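Local coordinates for protein peptidoglycan D,D-transpeptidase FtsI (Yersinia pestis, PDB 6SYN) that probably cross-links peptidoglycan at the division septum as a class B penicillin-binding protein with D,D-transpeptidase activity, and is bound by penicillins in its active site, at residues A[93-96]-A[97-101]; A[181-184]-A[185-189]; A[259-262]-A[263-267]; A[350-354]-A[355-359]; A[412-415]-A[416-419]. All blocks are in the same frame, centred on the assembly; numbering follows the deposited sequence.

Contact 1: A[93-96]-A[97-101]; sequences GDYI and RKLKL
Lys98, just past helix 90-97, folds back across Asp94, one turn earlier. Its CB starts 3.5 Å from Asp94 O. CG stays a little farther from that carbonyl, and CD returns to the same oxygen while also nearing the carboxylate. CE then makes the closest side-chain approach, 3.3 Å from Asp94 OD2. NZ turns off beyond it and stops 4.2 Å from Asp94 OD2, too far for a salt bridge although the charges are opposite. It is therefore the lysine's long aliphatic chain that touches, with the ammonium group held loosely near the acid. Asp94 serves both basic neighbours in this way: its CG stands anti to the backbone N (chi1 -157°), and OD1 comes to 4.4 Å from Arg97 NE, again only a charge proximity. Such polar, flexible residues suit a solvent-facing helix end.

The backbone closes at the same place. Arg97 N bonds to Gly93 O and Lys98 N to Asp94 O, and Leu99 N bonds to Ile96 O at 3.3 Å. A type I turn runs from Arg97 to Lys100, where phi becomes positive (56°) and the helix is left. Leu99 tucks its CG 3.3 Å from Tyr95 O and brings CD1 obliquely toward the Tyr95 ring.

Helix 90-97 lies on its neighbours through apolar contacts: Ile96 is wedged between Leu62 of helix 54-62 and Ile104 and Leu106 of strand 104-113. In the loop that follows, Arg54 NE donates to Leu99 O, and Leu101 packs on Arg54 and Trp55.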
loop_
_atom_site.group_PDB
_atom_site.type_symbol
_atom_site.label_atom_id
_atom_site.label_comp_id
_atom_site.label_asym_id
_atom_site.label_seq_id
_atom_site.Cartn_x
_atom_site.Cartn_y
_atom_site.Cartn_z
ATOM N N GLY A 93 27.190 -27.804 11.145
ATOM C CA GLY A 93 26.213 -28.880 10.871
ATOM C C GLY A 93 26.756 -30.253 11.230
ATOM O O GLY A 93 25.979 -31.082 11.731
ATOM N N ASP A 94 28.051 -30.478 10.999
ATOM C CA ASP A 94 28.757 -31.748 11.314
ATOM C C ASP A 94 28.916 -31.880 12.836
ATOM O O ASP A 94 28.841 -33.017 13.335
ATOM C CB ASP A 94 30.106 -31.818 10.589
ATOM C CG ASP A 94 30.634 -33.227 10.382
ATOM O OD1 ASP A 94 29.910 -34.042 9.759
ATOM O OD2 ASP A 94 31.766 -33.497 10.842
ATOM N N TYR A 95 29.138 -30.764 13.539
ATOM C CA TYR A 95 29.432 -30.712 14.998
ATOM C C TYR A 95 28.142 -30.965 15.788
ATOM O O TYR A 95 28.204 -31.682 16.801
ATOM C CB TYR A 95 30.108 -29.376 15.331
ATOM C CG TYR A 95 30.347 -29.048 16.786
ATOM C CD1 TYR A 95 31.511 -29.430 17.436
ATOM C CD2 TYR A 95 29.446 -28.264 17.491
ATOM C CE1 TYR A 95 31.749 -29.083 18.759
ATOM C CE2 TYR A 95 29.668 -27.908 18.812
ATOM C CZ TYR A 95 30.826 -28.315 19.450
ATOM O OH TYR A 95 31.038 -27.960 20.752
ATOM N N ILE A 96 27.018 -30.404 15.330
ATOM C CA ILE A 96 25.665 -30.607 15.936
ATOM C C ILE A 96 25.252 -32.071 15.742
ATOM O O ILE A 96 24.668 -32.639 16.672
ATOM C CB ILE A 96 24.620 -29.640 15.347
ATOM C CG1 ILE A 96 24.980 -28.172 15.603
ATOM C CG2 ILE A 96 23.230 -29.968 15.875
ATOM C CD1 ILE A 96 24.245 -27.187 14.714
ATOM N N ARG A 97 25.525 -32.648 14.569
ATOM C CA ARG A 97 25.264 -34.084 14.264
ATOM C C ARG A 97 26.011 -34.962 15.283
ATOM O O ARG A 97 25.389 -35.902 15.822
ATOM C CB ARG A 97 25.688 -34.402 12.824
ATOM C CG ARG A 97 25.207 -35.746 12.292
ATOM C CD ARG A 97 25.815 -36.073 10.937
ATOM N NE ARG A 97 25.596 -34.992 9.980
ATOM C CZ ARG A 97 24.546 -34.876 9.162
ATOM N NH1 ARG A 97 23.588 -35.791 9.145
ATOM N NH2 ARG A 97 24.463 -33.828 8.355
ATOM N N LYS A 98 27.284 -34.644 15.554
ATOM C CA LYS A 98 28.218 -35.457 16.382
ATOM C C LYS A 98 27.894 -35.298 17.874
ATOM O O LYS A 98 28.491 -36.045 18.683
ATOM C CB LYS A 98 29.671 -35.064 16.088
ATOM C CG LYS A 98 30.435 -36.052 15.214
ATOM C CD LYS A 98 31.238 -35.416 14.103
ATOM C CE LYS A 98 30.887 -35.983 12.744
ATOM N NZ LYS A 98 31.514 -37.303 12.514
ATOM N N LEU A 99 27.001 -34.363 18.225
ATOM C CA LEU A 99 26.505 -34.170 19.615
ATOM C C LEU A 99 25.539 -35.303 19.981
ATOM O O LEU A 99 25.392 -35.565 21.187
ATOM C CB LEU A 99 25.831 -32.799 19.741
ATOM C CG LEU A 99 26.771 -31.595 19.729
ATOM C CD1 LEU A 99 25.985 -30.292 19.800
ATOM C CD2 LEU A 99 27.775 -31.675 20.872
ATOM N N LYS A 100 24.925 -35.943 18.978
ATOM C CA LYS A 100 24.007 -37.112 19.116
ATOM C C LYS A 100 22.853 -36.752 20.059
ATOM O O LYS A 100 22.400 -37.636 20.817
ATOM C CB LYS A 100 24.767 -38.348 19.610
ATOM C CG LYS A 100 26.044 -38.669 18.845
ATOM C CD LYS A 100 26.389 -40.147 18.808
ATOM C CE LYS A 100 26.066 -40.799 17.478
ATOM N NZ LYS A 100 24.637 -40.637 17.114
ATOM N N LEU A 101 22.397 -35.497 20.012
ATOM C CA LEU A 101 21.269 -35.001 20.835
ATOM C C LEU A 101 19.971 -35.557 20.259
ATOM O O LEU A 101 19.661 -35.335 19.090
ATOM C CB LEU A 101 21.277 -33.471 20.840
ATOM C CG LEU A 101 22.324 -32.834 21.749
ATOM C CD1 LEU A 101 22.518 -31.365 21.410
ATOM C CD2 LEU A 101 21.936 -32.996 23.210
#

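Contact 2: A[181-184]-A[185-189]. With ACT (acetate ion), chain C.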
loop_
_atom_site.group_PDB
_atom_site.type_symbol
_atom_site.label_atom_id
_atom_site.label_comp_id
_atom_site.label_asym_id
_atom_site.label_seq_id
_atom_site.Cartn_x
_atom_site.Cartn_y
_atom_site.Cartn_z
ATOM N N VAL A 181 6.590 -5.078 -10.508
ATOM C CA VAL A 181 7.252 -4.211 -9.485
ATOM C C VAL A 181 8.720 -3.973 -9.873
ATOM O O VAL A 181 9.292 -4.820 -10.584
ATOM C CB VAL A 181 7.110 -4.857 -8.093
ATOM C CG1 VAL A 181 8.014 -4.227 -7.044
ATOM C CG2 VAL A 181 5.665 -4.836 -7.630
ATOM N N ASP A 182 9.300 -2.852 -9.434
ATOM C CA ASP A 182 10.740 -2.515 -9.620
ATOM C C ASP A 182 11.379 -2.462 -8.225
ATOM O O ASP A 182 10.826 -1.746 -7.365
ATOM C CB ASP A 182 10.900 -1.223 -10.431
ATOM C CG ASP A 182 12.336 -0.855 -10.780
ATOM O OD1 ASP A 182 13.240 -1.206 -9.999
ATOM O OD2 ASP A 182 12.544 -0.219 -11.837
ATOM N N GLU A 183 12.463 -3.217 -8.002
ATOM C CA GLU A 183 13.107 -3.385 -6.665
ATOM C C GLU A 183 13.669 -2.035 -6.195
ATOM O O GLU A 183 13.493 -1.723 -5.000
ATOM C CB GLU A 183 14.180 -4.483 -6.688
ATOM C CG GLU A 183 15.301 -4.299 -5.665
ATOM C CD GLU A 183 14.871 -4.352 -4.207
ATOM O OE1 GLU A 183 13.781 -4.889 -3.949
ATOM O OE2 GLU A 183 15.617 -3.854 -3.332
ATOM N N ARG A 184 14.322 -1.283 -7.088
ATOM C CA ARG A 184 14.882 0.067 -6.803
ATOM C C ARG A 184 13.769 0.986 -6.288
ATOM O O ARG A 184 14.032 1.757 -5.339
ATOM C CB ARG A 184 15.488 0.711 -8.055
ATOM C CG ARG A 184 16.752 0.050 -8.591
ATOM C CD ARG A 184 17.147 0.624 -9.943
ATOM N NE ARG A 184 16.039 0.531 -10.889
ATOM C CZ ARG A 184 15.877 1.266 -11.992
ATOM N NH1 ARG A 184 16.758 2.192 -12.334
ATOM N NH2 ARG A 184 14.808 1.073 -12.746
ATOM N N LEU A 185 12.592 0.936 -6.920
ATOM C CA LEU A 185 11.452 1.847 -6.630
ATOM C C LEU A 185 10.711 1.352 -5.380
ATOM O O LEU A 185 10.259 2.205 -4.599
ATOM C CB LEU A 185 10.520 1.930 -7.846
ATOM C CG LEU A 185 11.133 2.435 -9.156
ATOM C CD1 LEU A 185 10.041 2.729 -10.174
ATOM C CD2 LEU A 185 11.991 3.677 -8.956
ATOM N N GLN A 186 10.606 0.034 -5.183
ATOM C CA GLN A 186 10.046 -0.559 -3.937
ATOM C C GLN A 186 10.939 -0.160 -2.753
ATOM O O GLN A 186 10.391 0.214 -1.690
ATOM C CB GLN A 186 9.908 -2.079 -4.057
ATOM C CG GLN A 186 9.235 -2.725 -2.849
ATOM C CD GLN A 186 7.742 -2.509 -2.804
ATOM O OE1 GLN A 186 7.151 -1.903 -3.695
ATOM N NE2 GLN A 186 7.111 -3.012 -1.754
ATOM N N ALA A 187 12.261 -0.227 -2.939
ATOM C CA ALA A 187 13.284 0.150 -1.936
ATOM C C ALA A 187 13.101 1.624 -1.562
ATOM O O ALA A 187 13.055 1.919 -0.351
ATOM C CB ALA A 187 14.669 -0.124 -2.468
ATOM N N LEU A 188 12.972 2.502 -2.564
ATOM C CA LEU A 188 12.762 3.961 -2.361
ATOM C C LEU A 188 11.415 4.195 -1.675
ATOM O O LEU A 188 11.374 4.924 -0.671
ATOM C CB LEU A 188 12.792 4.704 -3.697
ATOM C CG LEU A 188 12.320 6.153 -3.605
ATOM C CD1 LEU A 188 13.226 6.949 -2.676
ATOM C CD2 LEU A 188 12.245 6.799 -4.976
ATOM N N VAL A 189 10.345 3.635 -2.232
ATOM C CA VAL A 189 8.970 3.783 -1.678
ATOM C C VAL A 189 8.987 3.325 -0.214
ATOM O O VAL A 189 8.700 4.158 0.659
ATOM C CB VAL A 189 7.930 3.017 -2.517
ATOM C CG1 VAL A 189 6.615 2.853 -1.774
ATOM C CG2 VAL A 189 7.694 3.695 -3.858
HETATM C C ACT C . 16.202 2.821 -15.919
HETATM O O ACT C . 15.594 3.539 -15.098
HETATM O OXT ACT C . 15.635 2.180 -16.829
HETATM C CH3 ACT C . 17.734 2.716 -15.804
#
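Leu185 lays its CG against the side chain of Asp182, 3.9 Å from Asp182 CG, so an isobutyl group covers the carbon part of a residue whose oxygens are busy with other partners. Asp182 is the N-cap of helix 183-199, a place that suits a short side chain able to accept. With CG anti to the backbone N (chi1 -175°), OD1 receives a weak capping bond from Arg184 N. The carboxylate also holds the arginine's far end: Arg184 NH2 gives a 2.8 Å salt bridge to the syn lone pair of Asp182 OD2, and Arg184 NE adds a weak bond to OD1. At the guanidinium edge, in plane, an acetate ion accepts from Arg184 NH1 at 3.3 Å and weakly from NH2.

The first full turn is closed by Gln186 N bonding to Asp182 O at 2.8 Å. Glu183 bends at chi2, bringing OE2 3.9 Å from Ala187 CB, and Val181 CG1 touches Gln186 CB.

Around this helix start, Gln186 sends its amide to Met220 O of strand 217-223 and to Val119 O. Leu185 rests on Leu209 of strand 204-211, and Leu188 and Val189 pack on helix 492-505.

Contact 3: A[259-262]-A[263-267]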
loop_
_atom_site.group_PDB
_atom_site.type_symbol
_atom_site.label_atom_id
_atom_site.label_comp_id
_atom_site.label_asym_id
_atom_site.label_seq_id
_atom_site.Cartn_x
_atom_site.Cartn_y
_atom_site.Cartn_z
ATOM N N VAL A 259 -15.109 17.924 -8.807
ATOM C CA VAL A 259 -14.841 19.063 -9.732
ATOM C C VAL A 259 -15.088 18.587 -11.166
ATOM O O VAL A 259 -15.728 19.329 -11.923
ATOM C CB VAL A 259 -13.420 19.625 -9.536
ATOM C CG1 VAL A 259 -13.023 20.592 -10.639
ATOM C CG2 VAL A 259 -13.282 20.288 -8.176
ATOM N N MET A 260 -14.629 17.384 -11.511
ATOM C CA MET A 260 -14.791 16.796 -12.868
ATOM C C MET A 260 -16.285 16.658 -13.192
ATOM O O MET A 260 -16.707 17.149 -14.253
ATOM C CB MET A 260 -14.097 15.433 -12.970
ATOM C CG MET A 260 -12.584 15.545 -13.104
ATOM S SD MET A 260 -11.713 13.979 -12.842
ATOM C CE MET A 260 -10.013 14.537 -12.923
ATOM N N THR A 261 -17.057 16.036 -12.303
ATOM C CA THR A 261 -18.514 15.802 -12.485
ATOM C C THR A 261 -19.218 17.144 -12.723
ATOM O O THR A 261 -19.981 17.243 -13.696
ATOM C CB THR A 261 -19.104 15.045 -11.287
ATOM O OG1 THR A 261 -18.279 13.906 -11.045
ATOM C CG2 THR A 261 -20.527 14.585 -11.517
ATOM N N ALA A 262 -18.963 18.133 -11.862
ATOM C CA ALA A 262 -19.633 19.455 -11.858
ATOM C C ALA A 262 -19.345 20.200 -13.167
ATOM O O ALA A 262 -20.266 20.855 -13.684
ATOM C CB ALA A 262 -19.191 20.251 -10.654
ATOM N N LEU A 263 -18.116 20.105 -13.681
ATOM C CA LEU A 263 -17.728 20.681 -14.997
ATOM C C LEU A 263 -18.567 20.030 -16.109
ATOM O O LEU A 263 -19.199 20.781 -16.878
ATOM C CB LEU A 263 -16.223 20.487 -15.218
ATOM C CG LEU A 263 -15.309 21.348 -14.343
ATOM C CD1 LEU A 263 -13.854 20.931 -14.481
ATOM C CD2 LEU A 263 -15.457 22.820 -14.678
ATOM N N GLN A 264 -18.608 18.693 -16.169
ATOM C CA GLN A 264 -19.360 17.929 -17.205
ATOM C C GLN A 264 -20.853 18.262 -17.136
ATOM O O GLN A 264 -21.465 18.401 -18.205
ATOM C CB GLN A 264 -19.188 16.420 -17.034
ATOM C CG GLN A 264 -19.928 15.616 -18.090
ATOM C CD GLN A 264 -19.228 14.317 -18.400
ATOM O OE1 GLN A 264 -18.450 14.224 -19.348
ATOM N NE2 GLN A 264 -19.490 13.306 -17.587
ATOM N N HIS A 265 -21.418 18.359 -15.930
ATOM C CA HIS A 265 -22.862 18.630 -15.688
ATOM C C HIS A 265 -23.179 20.111 -15.929
ATOM O O HIS A 265 -24.352 20.484 -15.764
ATOM C CB HIS A 265 -23.261 18.188 -14.272
ATOM C CG HIS A 265 -23.528 16.726 -14.138
ATOM N ND1 HIS A 265 -24.763 16.238 -13.760
ATOM C CD2 HIS A 265 -22.737 15.647 -14.323
ATOM C CE1 HIS A 265 -24.718 14.920 -13.711
ATOM N NE2 HIS A 265 -23.487 14.534 -14.050
ATOM N N GLY A 266 -22.178 20.925 -16.283
ATOM C CA GLY A 266 -22.332 22.363 -16.575
ATOM C C GLY A 266 -22.787 23.151 -15.355
ATOM O O GLY A 266 -23.313 24.264 -15.533
ATOM N N VAL A 267 -22.583 22.604 -14.155
ATOM C CA VAL A 267 -22.953 23.239 -12.856
ATOM C C VAL A 267 -22.062 24.470 -12.640
ATOM O O VAL A 267 -22.553 25.472 -12.072
ATOM C CB VAL A 267 -22.834 22.213 -11.713
ATOM C CG1 VAL A 267 -22.691 22.860 -10.345
ATOM C CG2 VAL A 267 -24.000 21.242 -11.727
#
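A Schellman motif ends helix 255-264, and its longer bond runs between Ala262 and Val267. Val267 N reaches back to Ala262 O at 2.9 Å, and Gly266 N bonds to Leu263 O inside that longer link. The chain can turn this way because Gly266 takes a positive phi (64°), a conformation easiest for a residue without a side chain. The reversal brings two apolar groups together, Val267 CB lying 4.3 Å from Ala262 CB; a small methyl on one partner and a branched chain on the other suit this close return.

Before the cap, ordinary helical bonding runs from Leu263, Gln264 and His265 back to Val259, Met260 and Thr261. Side chains one turn apart run side by side. Val259 and Leu263 point the same way, and Val259 CG1 meets Leu263 CD1 at 3.9 Å. Thr261 and His265 do likewise: the methyl CG2 of Thr261 lies 3.7 Å from His265 CD2, and that ring atom also comes 3.2 Å from Thr261 O. Chi1 of Thr261 (-50°) sets the methyl next to the CD2 side of the imidazole and puts OG1 beside its own backbone N, where it bonds to Met257 O and to Thr324 OG1. One residue thus supplies an apolar patch and a buried polar link to helix 319-327.

Val259 also packs on Val297 and Leu301 of helix 297-303. Helix 255-264 begins with Lys255 of the ligand pocket, three residues after Ser252, the serine and lysine of an SxxK pattern; the glycine-centred Schellman motif at its far end is a classic way of stopping an alpha-helix.

Contact 4: A[350-354]-A[355-359]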
loop_
_atom_site.group_PDB
_atom_site.type_symbol
_atom_site.label_atom_id
_atom_site.label_comp_id
_atom_site.label_asym_id
_atom_site.label_seq_id
_atom_site.Cartn_x
_atom_site.Cartn_y
_atom_site.Cartn_z
ATOM N N GLN A 350 -30.575 4.160 -3.262
ATOM C CA GLN A 350 -31.211 4.932 -4.365
ATOM C C GLN A 350 -31.863 6.216 -3.830
ATOM O O GLN A 350 -32.509 6.913 -4.636
ATOM C CB GLN A 350 -32.269 4.077 -5.069
ATOM C CG GLN A 350 -31.787 2.685 -5.461
ATOM C CD GLN A 350 -30.709 2.714 -6.518
ATOM O OE1 GLN A 350 -30.830 3.403 -7.528
ATOM N NE2 GLN A 350 -29.647 1.952 -6.303
ATOM N N ARG A 351 -31.705 6.519 -2.536
ATOM C CA ARG A 351 -32.414 7.632 -1.849
ATOM C C ARG A 351 -31.501 8.232 -0.773
ATOM O O ARG A 351 -31.538 7.754 0.377
ATOM C CB ARG A 351 -33.725 7.119 -1.246
ATOM C CG ARG A 351 -34.574 8.189 -0.573
ATOM C CD ARG A 351 -34.883 7.843 0.874
ATOM N NE ARG A 351 -35.418 6.488 1.020
ATOM C CZ ARG A 351 -35.344 5.731 2.123
ATOM N NH1 ARG A 351 -34.749 6.178 3.220
ATOM N NH2 ARG A 351 -35.866 4.516 2.121
ATOM N N TRP A 352 -30.724 9.253 -1.143
ATOM C CA TRP A 352 -29.719 9.915 -0.270
ATOM C C TRP A 352 -30.349 11.113 0.439
ATOM O O TRP A 352 -31.143 11.823 -0.205
ATOM C CB TRP A 352 -28.520 10.386 -1.091
ATOM C CG TRP A 352 -27.673 9.313 -1.696
ATOM C CD1 TRP A 352 -28.057 8.322 -2.554
ATOM C CD2 TRP A 352 -26.251 9.180 -1.536
ATOM N NE1 TRP A 352 -26.974 7.565 -2.915
ATOM C CE2 TRP A 352 -25.852 8.067 -2.308
ATOM C CE3 TRP A 352 -25.284 9.885 -0.810
ATOM C CZ2 TRP A 352 -24.524 7.647 -2.366
ATOM C CZ3 TRP A 352 -23.972 9.470 -0.873
ATOM C CH2 TRP A 352 -23.601 8.367 -1.641
ATOM N N SER A 353 -29.972 11.344 1.700
ATOM C CA SER A 353 -30.190 12.625 2.421
ATOM C C SER A 353 -29.197 13.658 1.883
ATOM O O SER A 353 -28.184 13.260 1.280
ATOM C CB SER A 353 -30.067 12.462 3.915
ATOM O OG SER A 353 -28.768 12.019 4.281
ATOM N N ASP A 354 -29.493 14.938 2.092
ATOM C CA ASP A 354 -28.703 16.087 1.579
ATOM C C ASP A 354 -27.332 16.122 2.273
ATOM O O ASP A 354 -26.343 16.467 1.598
ATOM C CB ASP A 354 -29.515 17.374 1.728
ATOM C CG ASP A 354 -30.694 17.446 0.770
ATOM O OD1 ASP A 354 -31.106 16.380 0.249
ATOM O OD2 ASP A 354 -31.185 18.566 0.545
ATOM N N ILE A 355 -27.272 15.766 3.561
ATOM C CA ILE A 355 -26.004 15.679 4.352
ATOM C C ILE A 355 -25.170 14.494 3.845
ATOM O O ILE A 355 -23.929 14.608 3.853
ATOM C CB ILE A 355 -26.261 15.600 5.877
ATOM C CG1 ILE A 355 -24.958 15.563 6.687
ATOM C CG2 ILE A 355 -27.151 14.415 6.241
ATOM C CD1 ILE A 355 -23.968 16.662 6.364
ATOM N N GLU A 356 -25.809 13.399 3.424
ATOM C CA GLU A 356 -25.099 12.202 2.898
ATOM C C GLU A 356 -24.410 12.583 1.584
ATOM O O GLU A 356 -23.193 12.347 1.468
ATOM C CB GLU A 356 -26.058 11.019 2.772
ATOM C CG GLU A 356 -26.261 10.301 4.097
ATOM C CD GLU A 356 -27.442 9.348 4.177
ATOM O OE1 GLU A 356 -28.243 9.302 3.216
ATOM O OE2 GLU A 356 -27.552 8.648 5.202
ATOM N N ARG A 357 -25.154 13.202 0.662
ATOM C CA ARG A 357 -24.655 13.751 -0.630
ATOM C C ARG A 357 -23.438 14.652 -0.388
ATOM O O ARG A 357 -22.424 14.467 -1.085
ATOM C CB ARG A 357 -25.782 14.512 -1.336
ATOM C CG ARG A 357 -26.886 13.601 -1.854
ATOM C CD ARG A 357 -28.192 14.322 -2.105
ATOM N NE ARG A 357 -28.127 15.138 -3.305
ATOM C CZ ARG A 357 -29.089 15.951 -3.719
ATOM N NH1 ARG A 357 -30.211 16.070 -3.026
ATOM N NH2 ARG A 357 -28.926 16.647 -4.831
ATOM N N ALA A 358 -23.535 15.583 0.565
ATOM C CA ALA A 358 -22.449 16.513 0.959
ATOM C C ALA A 358 -21.221 15.720 1.429
ATOM O O ALA A 358 -20.136 15.914 0.863
ATOM C CB ALA A 358 -22.933 17.461 2.031
ATOM N N THR A 359 -21.378 14.854 2.429
ATOM C CA THR A 359 -20.254 14.093 3.039
ATOM C C THR A 359 -19.571 13.228 1.968
ATOM O O THR A 359 -18.333 13.098 2.034
ATOM C CB THR A 359 -20.724 13.287 4.255
ATOM O OG1 THR A 359 -21.873 12.532 3.871
ATOM C CG2 THR A 359 -21.049 14.175 5.435
#
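Reciprocal hydrogen bonds join Ser353 and Glu356 at the start of helix 354-360. Ser353 N points nearly straight (169°) at Glu356 OE1, 3.1 Å away, meeting it from above the carboxylate plane. In return Glu356 N gives a weak bond to Ser353 OG. Chi1 of 61° places that hydroxyl between the backbone N and the carbonyl carbon, within reach of Glu356 N. Serine is short enough for this, and the extended glutamate chain reaches back to Ser353 N; its OE1 also forms a salt bridge with Lys349.

Among charged groups, Asp354 OD1 and Arg357 NH1 make a long salt bridge of 3.4 Å with a weak, bent hydrogen bond, the carboxylate and guanidinium planes nearly perpendicular (87°). The arginine's NH2 is held by Met316 O. An acid in the first turn probably also interacts favourably with the helix dipole.

Packing is supplied by Trp352. The edge of its indole faces the helix backbone, with CE3 3.6 Å from Arg357 N, while Trp352 CB meets Arg357 CG at 3.7 Å. The same ring takes a cation-pi contact from Lys349 and an edge-to-face contact with Phe360. Ser-x-x-Glu bonded in both directions is the capping box, a common N-terminal helix signal.

Contact 5: A[412-415]-A[416-419]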
loop_
_atom_site.group_PDB
_atom_site.type_symbol
_atom_site.label_atom_id
_atom_site.label_comp_id
_atom_site.label_asym_id
_atom_site.label_seq_id
_atom_site.Cartn_x
_atom_site.Cartn_y
_atom_site.Cartn_z
ATOM N N VAL A 412 -8.581 19.764 -14.862
ATOM C CA VAL A 412 -8.660 19.459 -13.400
ATOM C C VAL A 412 -7.280 19.023 -12.900
ATOM O O VAL A 412 -6.920 19.402 -11.769
ATOM C CB VAL A 412 -9.743 18.411 -13.083
ATOM C CG1 VAL A 412 -9.725 17.999 -11.619
ATOM C CG2 VAL A 412 -11.122 18.919 -13.469
ATOM N N VAL A 413 -6.528 18.264 -13.698
ATOM C CA VAL A 413 -5.110 17.951 -13.365
ATOM C C VAL A 413 -4.374 19.290 -13.224
ATOM O O VAL A 413 -3.672 19.462 -12.209
ATOM C CB VAL A 413 -4.449 17.007 -14.390
ATOM C CG1 VAL A 413 -2.958 16.852 -14.131
ATOM C CG2 VAL A 413 -5.109 15.635 -14.401
ATOM N N HIS A 414 -4.559 20.228 -14.162
ATOM C CA HIS A 414 -3.896 21.561 -14.109
ATOM C C HIS A 414 -4.312 22.295 -12.826
ATOM O O HIS A 414 -3.424 22.897 -12.199
ATOM C CB HIS A 414 -4.145 22.413 -15.362
ATOM C CG HIS A 414 -3.487 23.750 -15.256
ATOM N ND1 HIS A 414 -4.162 24.877 -14.825
ATOM C CD2 HIS A 414 -2.204 24.134 -15.444
ATOM C CE1 HIS A 414 -3.333 25.903 -14.785
ATOM N NE2 HIS A 414 -2.127 25.475 -15.158
ATOM N N MET A 415 -5.598 22.239 -12.450
ATOM C CA MET A 415 -6.125 22.778 -11.161
ATOM C C MET A 415 -5.372 22.159 -9.975
ATOM O O MET A 415 -5.094 22.889 -8.999
ATOM C CB MET A 415 -7.618 22.482 -10.991
ATOM C CG MET A 415 -8.518 23.474 -11.691
ATOM S SD MET A 415 -10.231 22.911 -11.680
ATOM C CE MET A 415 -10.977 24.140 -12.752
ATOM N N MET A 416 -5.055 20.863 -10.052
ATOM C CA MET A 416 -4.433 20.098 -8.934
ATOM C C MET A 416 -2.971 20.528 -8.722
ATOM O O MET A 416 -2.428 20.188 -7.653
ATOM C CB MET A 416 -4.517 18.590 -9.192
ATOM C CG MET A 416 -5.897 18.024 -8.918
ATOM S SD MET A 416 -6.228 16.514 -9.853
ATOM C CE MET A 416 -5.206 15.330 -8.979
ATOM N N GLU A 417 -2.371 21.262 -9.673
ATOM C CA GLU A 417 -0.987 21.811 -9.567
ATOM C C GLU A 417 -0.929 22.859 -8.454
ATOM O O GLU A 417 0.156 23.080 -7.886
ATOM C CB GLU A 417 -0.552 22.464 -10.876
ATOM C CG GLU A 417 -0.451 21.478 -12.019
ATOM C CD GLU A 417 0.521 21.861 -13.116
ATOM O OE1 GLU A 417 0.154 21.720 -14.288
ATOM O OE2 GLU A 417 1.641 22.289 -12.789
ATOM N N SER A 418 -2.077 23.477 -8.190
ATOM C CA SER A 418 -2.299 24.554 -7.195
ATOM C C SER A 418 -1.998 24.066 -5.771
ATOM O O SER A 418 -1.670 24.912 -4.919
ATOM C CB SER A 418 -3.717 25.041 -7.308
ATOM O OG SER A 418 -3.889 26.261 -6.615
ATOM N N VAL A 419 -2.123 22.763 -5.512
ATOM C CA VAL A 419 -2.068 22.190 -4.137
ATOM C C VAL A 419 -0.611 22.206 -3.647
ATOM O O VAL A 419 -0.413 22.455 -2.449
ATOM C CB VAL A 419 -2.716 20.790 -4.092
ATOM C CG1 VAL A 419 -2.640 20.153 -2.711
ATOM C CG2 VAL A 419 -4.162 20.843 -4.563
#
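The imidazole of His414 and the carboxylate of Glu417 are turned 74° against each other, and Glu417 OE1 comes at the ring obliquely, 3.6 Å from His414 CD2. The approach is to a carbon of the ring, and the strong partner of this oxygen is another residue: OE1 forms a salt bridge with Arg435 NH2. That pairing probably offsets the cost of burying the carboxylate. His414 has its CG anti to the backbone N (chi1 179°), which brings the ring across the end of the glutamate chain at a slant; the glutamate's own CG lies 3.3 Å from His414 O.

Here helix 406-416 runs out and tightens from alpha to 3-10. Met416 N is shared at the changeover, bonding to Val412 O at 2.9 Å and weakly to Val413 O. Glu417 N then chooses His414 O at 3.2 Å, keeping just a weak link to Val413 O, and Ser418 N bonds to Met415 O, three residues back. A small side chain such as serine suits the tighter winding.

On the apolar side, Met416 lays SD 4.2 Å from Val412 CG1, and chi3 (73°) turns only the terminal CE. The flexible thioether suits a boundary between unlike elements: Met416 touches Ala437 of strand 437-446 as well as Tyr377 and Ile380 of helix 370-381, and the extended Met415 reaches Val297, Thr298 and Leu301 of helix 297-303.

Overall arrangement
The five contacts follow one another along an elongated chain. Contact 1 lies in the dimerisation domain, with its centre about 75 Å from that of contact 3 and on the opposite side of the chain's centre. Contact 2, near the middle, starts helix 183-199, which packs beside the five-stranded antiparallel sheet. Contacts 3, 4 and 5 all belong to the transpeptidase domain. Centres of contacts 3 and 5 are about 16 Å apart, and they touch: Val412 CG2 meets Leu263 CD1 at 3.5 Å, joining helices 255-264 and 406-416. Contact 4 stands about 18 Å from contact 3, centre to centre. The nearest side chains of these three lie about 11 to 13 Å from the bound penicillin, in the framework around the site and not its lining.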